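PDB 2YEQ: alkaline phosphatase D from Bacillus subtilis, which hydrolyses phosphate esters, acting as a phosphodiesterase with iron and calcium in its active site. Local coordinates for residues L11-G16 against L98-K103; V46-A51 against I59-T64; V50-H55 against P84-Y89; D80-N85 against T104-A109. All coordinates share one frame; numbering follows the deposited sequence.

From the N terminus, contact 1 opens first: 11-16 meets 98-103, closing a loop of 81 residues within the N-terminal domain and joining the large mixed sheet, through strand 13-16, to the four-stranded sheet that holds 97-105. Inside that span, contact 2 pairs the strands of the hairpin 44-51/59-67 across a seven-residue turn. Contact 3 starts from the same strand but reaches on to 84-89, so it too falls within contact 1 and adds the strand 87-94 to the smaller sheet. Contact 4 (80-85 with 104-109) begins after contact 2 has closed, shares Pro84 and Asn85 with contact 3, and crosses contact 1, because it ends beyond 103. It pins the loop before strand 87-94 to the exit of strand 97-105.

Contact 1: residues L11-G16 against L98-K103; sequences LGVASG and LSPVGK. With PE5 (3,6,9,12,15,18,21,24-octaoxahexacosan-1-ol), chain B; PE5 (3,6,9,12,15,18,21,24-octaoxahexacosan-1-ol), chain P.
Sheet-on-sheet packing in the N-terminal domain, consistent with the immunoglobulin-like sandwich of the E-set clan, brings Val13 of one sheet onto Ser99, Pro100 and Gly102 of the other. The segments share no direct hydrogen bond, and Val13 supplies most of the apolar contact. Its first torsion (chi1 -58°) puts CG1 opposite the carbonyl carbon, where it reaches Ser99 CB at 3.6 Å, while CG2 lies over Gly102 CA at 4.0 Å. A beta-carbon on Gly102 would come tightly against that methyl, so the missing side chain makes room for it. Ser99 OG donates to the carbonyl of the next residue, Pro100 O, at 2.8 Å, and it is also bonded to Phe92 N. Lys103 aims its fully extended chain away from 11-16, out to a bound polyether, where NZ donates to O2 at 2.9 Å and to O1 at 3.3 Å. Replacing it with an alanine would probably leave both ether oxygens without their ammonium donor. Its backbone faces the other way: one water lies 2.7 Å from Lys103 O, to which it donates, and 2.8 Å from Ser15 OG, which also bonds Thr104 OG1.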
loop_
_atom_site.group_PDB
_atom_site.type_symbol
_atom_site.label_atom_id
_atom_site.label_comp_id
_atom_site.label_asym_id
_atom_site.label_seq_id
_atom_site.Cartn_x
_atom_site.Cartn_y
_atom_site.Cartn_z
ATOM N N LEU A 11 -14.433 -11.949 8.038
ATOM C CA LEU A 11 -13.329 -11.137 7.486
ATOM C C LEU A 11 -11.991 -11.564 8.053
ATOM O O LEU A 11 -10.969 -10.879 7.862
ATOM C CB LEU A 11 -13.556 -9.655 7.780
ATOM C CG LEU A 11 -14.916 -9.162 7.278
ATOM C CD1 LEU A 11 -14.995 -7.656 7.453
ATOM C CD2 LEU A 11 -15.184 -9.556 5.850
ATOM N N GLY A 12 -12.001 -12.691 8.764
ATOM C CA GLY A 12 -10.783 -13.252 9.338
ATOM C C GLY A 12 -10.193 -12.418 10.446
ATOM O O GLY A 12 -10.898 -11.750 11.220
ATOM N N VAL A 13 -8.867 -12.473 10.533
ATOM C CA VAL A 13 -8.112 -11.775 11.536
ATOM C C VAL A 13 -6.911 -11.083 10.891
ATOM O O VAL A 13 -6.599 -11.313 9.714
ATOM C CB VAL A 13 -7.631 -12.738 12.660
ATOM C CG1 VAL A 13 -8.837 -13.456 13.347
ATOM C CG2 VAL A 13 -6.584 -13.766 12.121
ATOM N N ALA A 14 -6.266 -10.215 11.647
ATOM C CA ALA A 14 -5.104 -9.482 11.135
ATOM C C ALA A 14 -4.281 -9.016 12.300
ATOM O O ALA A 14 -4.760 -8.970 13.442
ATOM C CB ALA A 14 -5.528 -8.265 10.241
ATOM N N SER A 15 -3.025 -8.690 12.018
ATOM C CA SER A 15 -2.158 -8.057 13.001
ATOM C C SER A 15 -1.334 -6.967 12.337
ATOM O O SER A 15 -1.145 -6.940 11.128
ATOM C CB SER A 15 -1.227 -9.077 13.686
ATOM O OG SER A 15 -0.224 -9.555 12.788
ATOM N N GLY A 16 -0.813 -6.068 13.139
ATOM C CA GLY A 16 -0.133 -4.941 12.553
ATOM C C GLY A 16 0.579 -4.014 13.490
ATOM O O GLY A 16 0.553 -4.164 14.708
ATOM N N LEU A 98 -14.955 -19.282 17.687
ATOM C CA LEU A 98 -13.499 -19.083 17.627
ATOM C C LEU A 98 -13.068 -18.544 16.268
ATOM O O LEU A 98 -13.514 -19.017 15.236
ATOM C CB LEU A 98 -12.766 -20.398 17.854
ATOM C CG LEU A 98 -12.674 -20.938 19.265
ATOM C CD1 LEU A 98 -12.028 -22.340 19.204
ATOM C CD2 LEU A 98 -11.853 -19.993 20.142
ATOM N N SER A 99 -12.192 -17.547 16.279
ATOM C CA SER A 99 -11.616 -17.013 15.045
ATOM C C SER A 99 -10.582 -17.972 14.462
ATOM O O SER A 99 -10.059 -18.849 15.163
ATOM C CB SER A 99 -10.948 -15.657 15.315
ATOM O OG SER A 99 -9.696 -15.787 16.000
ATOM N N PRO A 100 -10.264 -17.815 13.181
ATOM C CA PRO A 100 -9.003 -18.373 12.709
ATOM C C PRO A 100 -7.822 -17.936 13.586
ATOM O O PRO A 100 -7.851 -16.881 14.229
ATOM C CB PRO A 100 -8.859 -17.791 11.305
ATOM C CG PRO A 100 -10.210 -17.315 10.926
ATOM C CD PRO A 100 -10.869 -16.925 12.177
ATOM N N VAL A 101 -6.785 -18.758 13.600
ATOM C CA VAL A 101 -5.576 -18.449 14.335
ATOM C C VAL A 101 -4.691 -17.571 13.440
ATOM O O VAL A 101 -4.518 -17.831 12.264
ATOM C CB VAL A 101 -4.815 -19.725 14.740
ATOM C CG1 VAL A 101 -3.454 -19.363 15.354
ATOM C CG2 VAL A 101 -5.676 -20.590 15.708
ATOM N N GLY A 102 -4.151 -16.517 14.011
ATOM C CA GLY A 102 -3.251 -15.658 13.292
ATOM C C GLY A 102 -1.834 -15.854 13.795
ATOM O O GLY A 102 -1.595 -16.310 14.932
ATOM N N LYS A 103 -0.887 -15.498 12.932
ATOM C CA LYS A 103 0.516 -15.477 13.280
ATOM C C LYS A 103 1.099 -14.078 13.132
ATOM O O LYS A 103 0.840 -13.377 12.146
ATOM C CB LYS A 103 1.247 -16.436 12.363
ATOM C CG LYS A 103 2.690 -16.697 12.672
ATOM C CD LYS A 103 3.140 -17.826 11.708
ATOM C CE LYS A 103 4.603 -18.189 11.800
ATOM N NZ LYS A 103 4.932 -19.129 10.663
HETATM C C50 PE5 B . 5.100 -22.875 12.129
HETATM O O1 PE5 B . 3.993 -22.048 11.747
HETATM C C1 PE5 B . 3.235 -22.650 10.693
HETATM C C2 PE5 B . 2.093 -21.744 10.243
HETATM O O2 PE5 B . 2.633 -20.546 9.671
HETATM C C3 PE5 B . 2.003 -20.129 8.459
HETATM C C4 PE5 B . 2.634 -18.836 8.013
HETATM C C50 PE5 P . -7.447 -24.774 23.478
HETATM O O1 PE5 P . -7.597 -24.818 22.057
HETATM C C1 PE5 P . -6.350 -24.892 21.348
HETATM C C2 PE5 P . -6.588 -25.049 19.844
HETATM O O2 PE5 P . -5.960 -23.988 19.102
HETATM C C3 PE5 P . -6.128 -24.046 17.669
HETATM C C4 PE5 P . -7.393 -23.319 17.169
HETATM O O3 PE5 P . -7.846 -22.259 18.017
HETATM O O HOH W 1 -1.166 -11.750 11.408
#

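Contact 2: residues V46-A51 against I59-T64; sequences VKWEVA and IVRKGT. With PE5 (3,6,9,12,15,18,21,24-octaoxahexacosan-1-ol), chain X.
An antiparallel beta hairpin carries this contact, with Trp48 facing Gly63 and Val50 facing Arg61 as hydrogen-bonded pairs. Trp48 N donates to Gly63 O (2.9 Å) and Gly63 N returns the bond to Trp48 O (3.0 Å), satisfying all four backbone groups. Val50 N likewise gives a nearly straight bond to Arg61 O at 2.8 Å. At the other side of this pair the register slips by one residue: Val50 O takes Val60 N at 2.7 Å, in the carbonyl plane, and adds a weak bond from Arg61 N at 3.3 Å. Two consecutive residues opposite one define a classic beta bulge. Two charged side chains find their partners outside the hairpin: Glu49 OE1 forms a salt bridge with Arg91 and Arg61 NH2 with Asp80, whereas Lys47 NZ donates across the hairpin to Thr64 OG1 at 3.1 Å. With chi1 at 56°, the indole of Trp48 folds over the neighbouring strand, and Gly63 CA makes a CH-pi contact 3.8 Å from the centroid of the five-membered ring. A beta-carbon on Gly63 would clash with this ring. A leucine in place of the tryptophan would probably uncover the Gly63 backbone and leave the adjacent water without its indole donor. That water sits in the ring plane, accepting from Trp48 NE1 at 2.8 Å and weakly donating to Thr64 O.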
loop_
_atom_site.group_PDB
_atom_site.type_symbol
_atom_site.label_atom_id
_atom_site.label_comp_id
_atom_site.label_asym_id
_atom_site.label_seq_id
_atom_site.Cartn_x
_atom_site.Cartn_y
_atom_site.Cartn_z
ATOM N N VAL A 46 -15.462 -9.639 23.256
ATOM C CA VAL A 46 -14.592 -10.488 22.435
ATOM C C VAL A 46 -13.327 -10.768 23.222
ATOM O O VAL A 46 -12.585 -9.836 23.595
ATOM C CB VAL A 46 -14.266 -9.849 21.063
ATOM C CG1 VAL A 46 -13.373 -10.807 20.214
ATOM C CG2 VAL A 46 -15.554 -9.533 20.289
ATOM N N LYS A 47 -13.096 -12.048 23.520
ATOM C CA LYS A 47 -11.893 -12.442 24.249
ATOM C C LYS A 47 -10.765 -12.632 23.257
ATOM O O LYS A 47 -10.997 -12.953 22.080
ATOM C CB LYS A 47 -12.132 -13.739 25.036
ATOM C CG LYS A 47 -13.147 -13.566 26.188
ATOM C CD LYS A 47 -13.176 -14.776 27.118
ATOM C CE LYS A 47 -14.073 -14.551 28.341
ATOM N NZ LYS A 47 -13.965 -13.160 28.910
ATOM N N TRP A 48 -9.539 -12.416 23.719
ATOM C CA TRP A 48 -8.376 -12.616 22.876
ATOM C C TRP A 48 -7.233 -13.231 23.666
ATOM O O TRP A 48 -7.085 -12.993 24.873
ATOM C CB TRP A 48 -7.910 -11.297 22.241
ATOM C CG TRP A 48 -7.625 -10.215 23.242
ATOM C CD1 TRP A 48 -8.515 -9.319 23.762
ATOM C CD2 TRP A 48 -6.369 -9.931 23.853
ATOM N NE1 TRP A 48 -7.874 -8.476 24.639
ATOM C CE2 TRP A 48 -6.555 -8.830 24.709
ATOM C CE3 TRP A 48 -5.090 -10.477 23.733
ATOM C CZ2 TRP A 48 -5.511 -8.285 25.458
ATOM C CZ3 TRP A 48 -4.063 -9.933 24.473
ATOM C CH2 TRP A 48 -4.278 -8.857 25.326
ATOM N N GLU A 49 -6.405 -13.982 22.952
ATOM C CA GLU A 49 -5.251 -14.659 23.534
ATOM C C GLU A 49 -4.058 -14.591 22.577
ATOM O O GLU A 49 -4.211 -14.719 21.352
ATOM C CB GLU A 49 -5.562 -16.139 23.789
ATOM C CG GLU A 49 -6.592 -16.406 24.866
ATOM C CD GLU A 49 -6.947 -17.889 24.983
ATOM O OE1 GLU A 49 -6.814 -18.652 23.983
ATOM O OE2 GLU A 49 -7.359 -18.283 26.093
ATOM N N VAL A 50 -2.880 -14.420 23.158
ATOM C CA VAL A 50 -1.624 -14.474 22.455
ATOM C C VAL A 50 -0.768 -15.581 23.101
ATOM O O VAL A 50 -0.594 -15.620 24.329
ATOM C CB VAL A 50 -0.872 -13.135 22.561
ATOM C CG1 VAL A 50 0.480 -13.217 21.856
ATOM C CG2 VAL A 50 -1.734 -11.994 21.988
ATOM N N ALA A 51 -0.235 -16.458 22.271
ATOM C CA ALA A 51 0.535 -17.603 22.733
ATOM C C ALA A 51 1.859 -17.717 21.990
ATOM O O ALA A 51 2.036 -17.175 20.876
ATOM C CB ALA A 51 -0.294 -18.899 22.549
ATOM N N ILE A 59 0.182 -19.596 26.671
ATOM C CA ILE A 59 -0.441 -18.286 26.530
ATOM C C ILE A 59 0.373 -17.270 27.311
ATOM O O ILE A 59 0.679 -17.510 28.468
ATOM C CB ILE A 59 -1.911 -18.333 27.015
ATOM C CG1 ILE A 59 -2.746 -19.122 26.000
ATOM C CG2 ILE A 59 -2.470 -16.936 27.218
ATOM C CD1 ILE A 59 -4.100 -19.601 26.535
ATOM N N VAL A 60 0.732 -16.146 26.677
ATOM C CA VAL A 60 1.487 -15.074 27.351
ATOM C C VAL A 60 0.666 -13.847 27.682
ATOM O O VAL A 60 1.078 -13.042 28.491
ATOM C CB VAL A 60 2.697 -14.607 26.515
ATOM C CG1 VAL A 60 3.652 -15.770 26.295
ATOM C CG2 VAL A 60 2.254 -14.012 25.165
ATOM N N ARG A 61 -0.479 -13.679 27.041
ATOM C CA ARG A 61 -1.249 -12.448 27.188
ATOM C C ARG A 61 -2.658 -12.754 26.762
ATOM O O ARG A 61 -2.862 -13.469 25.784
ATOM C CB ARG A 61 -0.647 -11.346 26.301
ATOM C CG ARG A 61 -0.977 -9.945 26.718
ATOM C CD ARG A 61 -0.180 -9.520 27.935
ATOM N NE ARG A 61 -0.473 -8.137 28.296
ATOM C CZ ARG A 61 -1.591 -7.724 28.897
ATOM N NH1 ARG A 61 -2.559 -8.579 29.226
ATOM N NH2 ARG A 61 -1.743 -6.438 29.183
ATOM N N LYS A 62 -3.628 -12.233 27.498
ATOM C CA LYS A 62 -5.040 -12.437 27.174
ATOM C C LYS A 62 -5.845 -11.273 27.729
ATOM O O LYS A 62 -5.344 -10.536 28.577
ATOM C CB LYS A 62 -5.530 -13.755 27.753
ATOM C CG LYS A 62 -5.562 -13.781 29.280
ATOM C CD LYS A 62 -6.088 -15.091 29.780
ATOM C CE LYS A 62 -5.857 -15.249 31.287
ATOM N NZ LYS A 62 -6.349 -16.568 31.750
ATOM N N GLY A 63 -7.068 -11.106 27.235
ATOM C CA GLY A 63 -7.970 -10.065 27.703
ATOM C C GLY A 63 -9.337 -10.130 27.047
ATOM O O GLY A 63 -9.659 -11.099 26.351
ATOM N N THR A 64 -10.145 -9.102 27.288
ATOM C CA THR A 64 -11.482 -8.993 26.710
ATOM C C THR A 64 -11.694 -7.571 26.230
ATOM O O THR A 64 -11.441 -6.630 26.965
ATOM C CB THR A 64 -12.576 -9.371 27.732
ATOM O OG1 THR A 64 -12.263 -10.654 28.264
ATOM C CG2 THR A 64 -13.959 -9.428 27.074
HETATM O O1 PE5 X . 7.635 -15.885 29.199
HETATM C C1 PE5 X . 6.241 -15.567 29.245
HETATM C C2 PE5 X . 5.434 -16.693 29.900
HETATM O O2 PE5 X . 5.368 -17.835 29.038
HETATM C C3 PE5 X . 4.294 -18.742 29.318
HETATM C C4 PE5 X . 4.542 -20.045 28.586
HETATM O O HOH W 2 -8.413 -6.163 26.110
#

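Contact 3: residues V50-H55 against P84-Y89; sequences VAKDEH and PNKVYY. With PE5 (3,6,9,12,15,18,21,24-octaoxahexacosan-1-ol), chain X; PE5 (3,6,9,12,15,18,21,24-octaoxahexacosan-1-ol), chain P.
Lys52 O and Val87 O are bridged by a single water, which donates to the first at 2.7 Å and to the second at 2.6 Å; it also accepts a weak bond from Lys86 NZ. Where direct pairing stops, the water joins two carbonyls that cannot bond each other; the regular antiparallel pair is Ala51 with Tyr89. There Ala51 N donates to Tyr89 O at 2.8 Å and Tyr89 N to Ala51 O at 2.9 Å, with N-H...O angles of 168° and 174°. The chain then leaves the strand and turns over the Tyr89 ring, whose CG lies opposite its own carbonyl carbon (chi1 -62°). Glu54 CB rests squarely on one face, 3.9 Å from the ring centroid, in a CH-pi contact, while Lys52 O lies at the edge. The phenol oxygen of Tyr89 bonds a bound polyether. Tyr88 turns an edge to Ala51 O, and its CB meets Val50 CG1 at 3.8 Å. Lys52 NZ reaches a second polyether, donating to O2 at 3.0 Å. In the four-stranded sheet, strand 44-51 lies between 59-67, from which Val60 touches Tyr88, and 87-94, whose other neighbour, strand 97-105, sends Lys103 against Tyr89.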
loop_
_atom_site.group_PDB
_atom_site.type_symbol
_atom_site.label_atom_id
_atom_site.label_comp_id
_atom_site.label_asym_id
_atom_site.label_seq_id
_atom_site.Cartn_x
_atom_site.Cartn_y
_atom_site.Cartn_z
ATOM N N VAL A 50 -2.880 -14.420 23.158
ATOM C CA VAL A 50 -1.624 -14.474 22.455
ATOM C C VAL A 50 -0.768 -15.581 23.101
ATOM O O VAL A 50 -0.594 -15.620 24.329
ATOM C CB VAL A 50 -0.872 -13.135 22.561
ATOM C CG1 VAL A 50 0.480 -13.217 21.856
ATOM C CG2 VAL A 50 -1.734 -11.994 21.988
ATOM N N ALA A 51 -0.235 -16.458 22.271
ATOM C CA ALA A 51 0.535 -17.603 22.733
ATOM C C ALA A 51 1.859 -17.717 21.990
ATOM O O ALA A 51 2.036 -17.175 20.876
ATOM C CB ALA A 51 -0.294 -18.899 22.549
ATOM N N LYS A 52 2.779 -18.472 22.574
ATOM C CA LYS A 52 4.043 -18.784 21.897
ATOM C C LYS A 52 3.902 -19.910 20.888
ATOM O O LYS A 52 4.772 -20.097 20.041
ATOM C CB LYS A 52 5.121 -19.133 22.915
ATOM C CG LYS A 52 5.346 -18.041 23.945
ATOM C CD LYS A 52 6.682 -18.194 24.689
ATOM C CE LYS A 52 6.500 -18.649 26.132
ATOM N NZ LYS A 52 7.619 -18.198 27.026
ATOM N N ASP A 53 2.794 -20.631 20.951
ATOM C CA ASP A 53 2.596 -21.825 20.144
ATOM C C ASP A 53 1.238 -21.845 19.508
ATOM O O ASP A 53 0.301 -21.232 20.015
ATOM C CB ASP A 53 2.731 -23.077 21.025
ATOM C CG ASP A 53 1.683 -23.138 22.109
ATOM O OD1 ASP A 53 1.608 -22.170 22.902
ATOM O OD2 ASP A 53 0.932 -24.135 22.147
ATOM N N GLU A 54 1.115 -22.582 18.413
ATOM C CA GLU A 54 -0.130 -22.570 17.649
ATOM C C GLU A 54 -1.289 -23.346 18.282
ATOM O O GLU A 54 -2.424 -23.227 17.819
ATOM C CB GLU A 54 0.111 -23.035 16.215
ATOM C CG GLU A 54 0.482 -24.484 16.061
ATOM C CD GLU A 54 1.058 -24.769 14.684
ATOM O OE1 GLU A 54 0.264 -24.977 13.744
ATOM O OE2 GLU A 54 2.302 -24.765 14.542
ATOM N N HIS A 55 -1.007 -24.121 19.332
ATOM C CA HIS A 55 -2.042 -24.862 20.062
ATOM C C HIS A 55 -2.464 -24.158 21.352
ATOM O O HIS A 55 -3.283 -24.671 22.098
ATOM C CB HIS A 55 -1.559 -26.281 20.363
ATOM C CG HIS A 55 -1.166 -27.041 19.140
ATOM N ND1 HIS A 55 -2.083 -27.446 18.189
ATOM C CD2 HIS A 55 0.047 -27.432 18.686
ATOM C CE1 HIS A 55 -1.451 -28.073 17.213
ATOM N NE2 HIS A 55 -0.158 -28.077 17.490
ATOM N N PRO A 84 10.905 -9.141 22.312
ATOM C CA PRO A 84 11.307 -8.656 20.983
ATOM C C PRO A 84 11.720 -9.740 20.005
ATOM O O PRO A 84 12.166 -10.805 20.392
ATOM C CB PRO A 84 12.466 -7.726 21.279
ATOM C CG PRO A 84 13.022 -8.207 22.552
ATOM C CD PRO A 84 11.864 -8.738 23.351
ATOM N N ASN A 85 11.521 -9.460 18.727
ATOM C CA ASN A 85 11.871 -10.349 17.643
ATOM C C ASN A 85 11.359 -11.770 17.815
ATOM O O ASN A 85 12.070 -12.735 17.515
ATOM C CB ASN A 85 13.385 -10.344 17.471
ATOM C CG ASN A 85 13.821 -10.716 16.076
ATOM O OD1 ASN A 85 13.051 -10.704 15.129
ATOM N ND2 ASN A 85 15.082 -11.077 15.956
ATOM N N LYS A 86 10.119 -11.895 18.265
ATOM C CA LYS A 86 9.527 -13.193 18.560
ATOM C C LYS A 86 8.208 -13.405 17.836
ATOM O O LYS A 86 7.372 -12.502 17.792
ATOM C CB LYS A 86 9.303 -13.313 20.065
ATOM C CG LYS A 86 8.881 -14.702 20.499
ATOM C CD LYS A 86 9.039 -14.918 22.005
ATOM C CE LYS A 86 9.659 -16.284 22.340
ATOM N NZ LYS A 86 9.089 -17.424 21.569
ATOM N N VAL A 87 8.032 -14.613 17.302
ATOM C CA VAL A 87 6.811 -15.039 16.644
ATOM C C VAL A 87 5.780 -15.389 17.679
ATOM O O VAL A 87 6.100 -16.082 18.661
ATOM C CB VAL A 87 7.049 -16.268 15.762
ATOM C CG1 VAL A 87 5.729 -16.847 15.209
ATOM C CG2 VAL A 87 8.011 -15.909 14.637
ATOM N N TYR A 88 4.545 -14.914 17.484
ATOM C CA TYR A 88 3.434 -15.310 18.351
ATOM C C TYR A 88 2.250 -15.732 17.526
ATOM O O TYR A 88 2.163 -15.415 16.329
ATOM C CB TYR A 88 3.024 -14.172 19.253
ATOM C CG TYR A 88 4.050 -13.760 20.286
ATOM C CD1 TYR A 88 4.098 -14.385 21.541
ATOM C CD2 TYR A 88 4.933 -12.722 20.044
ATOM C CE1 TYR A 88 4.994 -14.002 22.502
ATOM C CE2 TYR A 88 5.846 -12.314 21.023
ATOM C CZ TYR A 88 5.870 -12.963 22.247
ATOM O OH TYR A 88 6.758 -12.556 23.216
ATOM N N TYR A 89 1.339 -16.454 18.176
ATOM C CA TYR A 89 0.059 -16.814 17.603
ATOM C C TYR A 89 -1.021 -16.112 18.400
ATOM O O TYR A 89 -0.835 -15.828 19.605
ATOM C CB TYR A 89 -0.131 -18.327 17.618
ATOM C CG TYR A 89 0.922 -19.005 16.789
ATOM C CD1 TYR A 89 2.154 -19.347 17.349
ATOM C CD2 TYR A 89 0.716 -19.248 15.438
ATOM C CE1 TYR A 89 3.147 -19.939 16.584
ATOM C CE2 TYR A 89 1.701 -19.839 14.653
ATOM C CZ TYR A 89 2.918 -20.183 15.237
ATOM O OH TYR A 89 3.916 -20.771 14.488
HETATM O O1 PE5 X . 7.635 -15.885 29.199
HETATM C C1 PE5 X . 6.241 -15.567 29.245
HETATM C C2 PE5 X . 5.434 -16.693 29.900
HETATM O O2 PE5 X . 5.368 -17.835 29.038
HETATM C C3 PE5 X . 4.294 -18.742 29.318
HETATM C C4 PE5 X . 4.542 -20.045 28.586
HETATM C C50 PE5 P . -7.447 -24.774 23.478
HETATM O O1 PE5 P . -7.597 -24.818 22.057
HETATM C C1 PE5 P . -6.350 -24.892 21.348
HETATM C C2 PE5 P . -6.588 -25.049 19.844
HETATM O O2 PE5 P . -5.960 -23.988 19.102
HETATM C C3 PE5 P . -6.128 -24.046 17.669
HETATM C C4 PE5 P . -7.393 -23.319 17.169
HETATM O O3 PE5 P . -7.846 -22.259 18.017
HETATM O O HOH W 3 6.828 -18.332 19.742
#

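Contact 4: residues D80-N85 against T104-A109; sequences DGLEPN and TKTLPA
Thr106 holds OG1 between its backbone N and carbonyl carbon (chi1 51°), which aims the hydroxyl at Glu83 O, and Asn85 swings CG opposite its own N (chi1 -155°), bringing OD1 to Lys105. The Lys105 chain runs extended to CE and bends only at its last torsion to meet it. Thr106 OG1 donates to Glu83 O at 2.6 Å, in the carbonyl plane and on a lone pair; Thr106 OG1 in turn accepts from Lys86 N, so the hydroxyl both donates and accepts. Asn85 N lies close to it too, but at a poor angle, and donates instead to Leu107 O at 2.9 Å, from well above the carbonyl plane. Lys105 NZ donates to Asn85 OD1 at 2.7 Å, almost in line with the amide C=O. Apolar contacts fill in around these bonds. Leu82 CD1 meets Thr106 CG2 at 3.8 Å, Pro84 CB approaches Ala109 CB at 4.3 Å, and Asn85 CB packs on Pro108 CA at 3.9 Å. The loop between strands 74-79 and 87-94 is thereby fastened to the chain leaving strand 97-105, near Tyr267 of strand 263-267. Lys105 NZ also forms a salt bridge with Asp144. The ammonium is likely to polarise the Asn85 C=O, an effect that this carboxylate would partly offset; the amide then serves as a second, uncharged acceptor for NZ.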
loop_
_atom_site.group_PDB
_atom_site.type_symbol
_atom_site.label_atom_id
_atom_site.label_comp_id
_atom_site.label_asym_id
_atom_site.label_seq_id
_atom_site.Cartn_x
_atom_site.Cartn_y
_atom_site.Cartn_z
ATOM N N ASP A 80 0.398 -6.032 24.629
ATOM C CA ASP A 80 1.718 -5.622 25.081
ATOM C C ASP A 80 2.313 -6.657 26.040
ATOM O O ASP A 80 1.750 -7.736 26.204
ATOM C CB ASP A 80 1.658 -4.230 25.699
ATOM C CG ASP A 80 0.806 -4.167 26.952
ATOM O OD1 ASP A 80 0.245 -5.198 27.389
ATOM O OD2 ASP A 80 0.697 -3.053 27.494
ATOM N N GLY A 81 3.456 -6.334 26.641
ATOM C CA GLY A 81 4.157 -7.267 27.522
ATOM C C GLY A 81 4.783 -8.417 26.757
ATOM O O GLY A 81 4.915 -9.506 27.290
ATOM N N LEU A 82 5.148 -8.183 25.496
ATOM C CA LEU A 82 5.726 -9.221 24.658
ATOM C C LEU A 82 7.239 -9.071 24.586
ATOM O O LEU A 82 7.791 -8.041 24.942
ATOM C CB LEU A 82 5.146 -9.170 23.236
ATOM C CG LEU A 82 3.627 -9.277 23.085
ATOM C CD1 LEU A 82 3.217 -9.189 21.602
ATOM C CD2 LEU A 82 3.122 -10.580 23.710
ATOM N N GLU A 83 7.903 -10.107 24.097
ATOM C CA GLU A 83 9.354 -10.085 23.934
ATOM C C GLU A 83 9.706 -9.679 22.509
ATOM O O GLU A 83 8.936 -9.935 21.591
ATOM C CB GLU A 83 9.942 -11.481 24.190
ATOM C CG GLU A 83 9.710 -12.040 25.602
ATOM C CD GLU A 83 10.270 -13.449 25.736
ATOM O OE1 GLU A 83 11.514 -13.570 25.828
ATOM O OE2 GLU A 83 9.482 -14.431 25.716
ATOM N N PRO A 84 10.905 -9.141 22.312
ATOM C CA PRO A 84 11.307 -8.656 20.983
ATOM C C PRO A 84 11.720 -9.740 20.005
ATOM O O PRO A 84 12.166 -10.805 20.392
ATOM C CB PRO A 84 12.466 -7.726 21.279
ATOM C CG PRO A 84 13.022 -8.207 22.552
ATOM C CD PRO A 84 11.864 -8.738 23.351
ATOM N N ASN A 85 11.521 -9.460 18.727
ATOM C CA ASN A 85 11.871 -10.349 17.643
ATOM C C ASN A 85 11.359 -11.770 17.815
ATOM O O ASN A 85 12.070 -12.735 17.515
ATOM C CB ASN A 85 13.385 -10.344 17.471
ATOM C CG ASN A 85 13.821 -10.716 16.076
ATOM O OD1 ASN A 85 13.051 -10.704 15.129
ATOM N ND2 ASN A 85 15.082 -11.077 15.956
ATOM N N THR A 104 1.913 -13.691 14.089
ATOM C CA THR A 104 2.517 -12.385 14.072
ATOM C C THR A 104 3.942 -12.397 14.625
ATOM O O THR A 104 4.450 -13.441 15.036
ATOM C CB THR A 104 1.656 -11.387 14.862
ATOM O OG1 THR A 104 2.090 -10.067 14.546
ATOM C CG2 THR A 104 1.729 -11.621 16.381
ATOM N N LYS A 105 4.583 -11.231 14.640
ATOM C CA LYS A 105 5.975 -11.148 15.075
ATOM C C LYS A 105 6.362 -9.746 15.511
ATOM O O LYS A 105 6.131 -8.772 14.780
ATOM C CB LYS A 105 6.891 -11.615 13.954
ATOM C CG LYS A 105 8.349 -11.778 14.387
ATOM C CD LYS A 105 9.201 -12.162 13.188
ATOM C CE LYS A 105 10.672 -12.260 13.517
ATOM N NZ LYS A 105 11.416 -11.079 12.985
ATOM N N THR A 106 6.910 -9.636 16.713
ATOM C CA THR A 106 7.338 -8.353 17.240
ATOM C C THR A 106 8.634 -7.900 16.541
ATOM O O THR A 106 9.366 -8.702 15.965
ATOM C CB THR A 106 7.606 -8.394 18.767
ATOM O OG1 THR A 106 8.478 -9.497 19.068
ATOM C CG2 THR A 106 6.319 -8.483 19.572
ATOM N N LEU A 107 8.910 -6.608 16.613
ATOM C CA LEU A 107 10.159 -6.064 16.078
ATOM C C LEU A 107 11.340 -6.430 16.993
ATOM O O LEU A 107 11.161 -6.671 18.183
ATOM C CB LEU A 107 10.082 -4.545 16.013
ATOM C CG LEU A 107 8.998 -3.926 15.122
ATOM C CD1 LEU A 107 9.189 -2.404 15.121
ATOM C CD2 LEU A 107 9.054 -4.503 13.731
ATOM N N PRO A 108 12.550 -6.414 16.446
ATOM C CA PRO A 108 13.761 -6.448 17.282
ATOM C C PRO A 108 13.799 -5.283 18.256
ATOM O O PRO A 108 13.175 -4.242 18.015
ATOM C CB PRO A 108 14.910 -6.289 16.272
ATOM C CG PRO A 108 14.368 -6.715 14.981
ATOM C CD PRO A 108 12.870 -6.417 15.015
ATOM N N ALA A 109 14.524 -5.463 19.352
ATOM C CA ALA A 109 14.760 -4.385 20.309
ATOM C C ALA A 109 15.410 -3.216 19.573
ATOM O O ALA A 109 16.169 -3.429 18.630
ATOM C CB ALA A 109 15.646 -4.873 21.465
#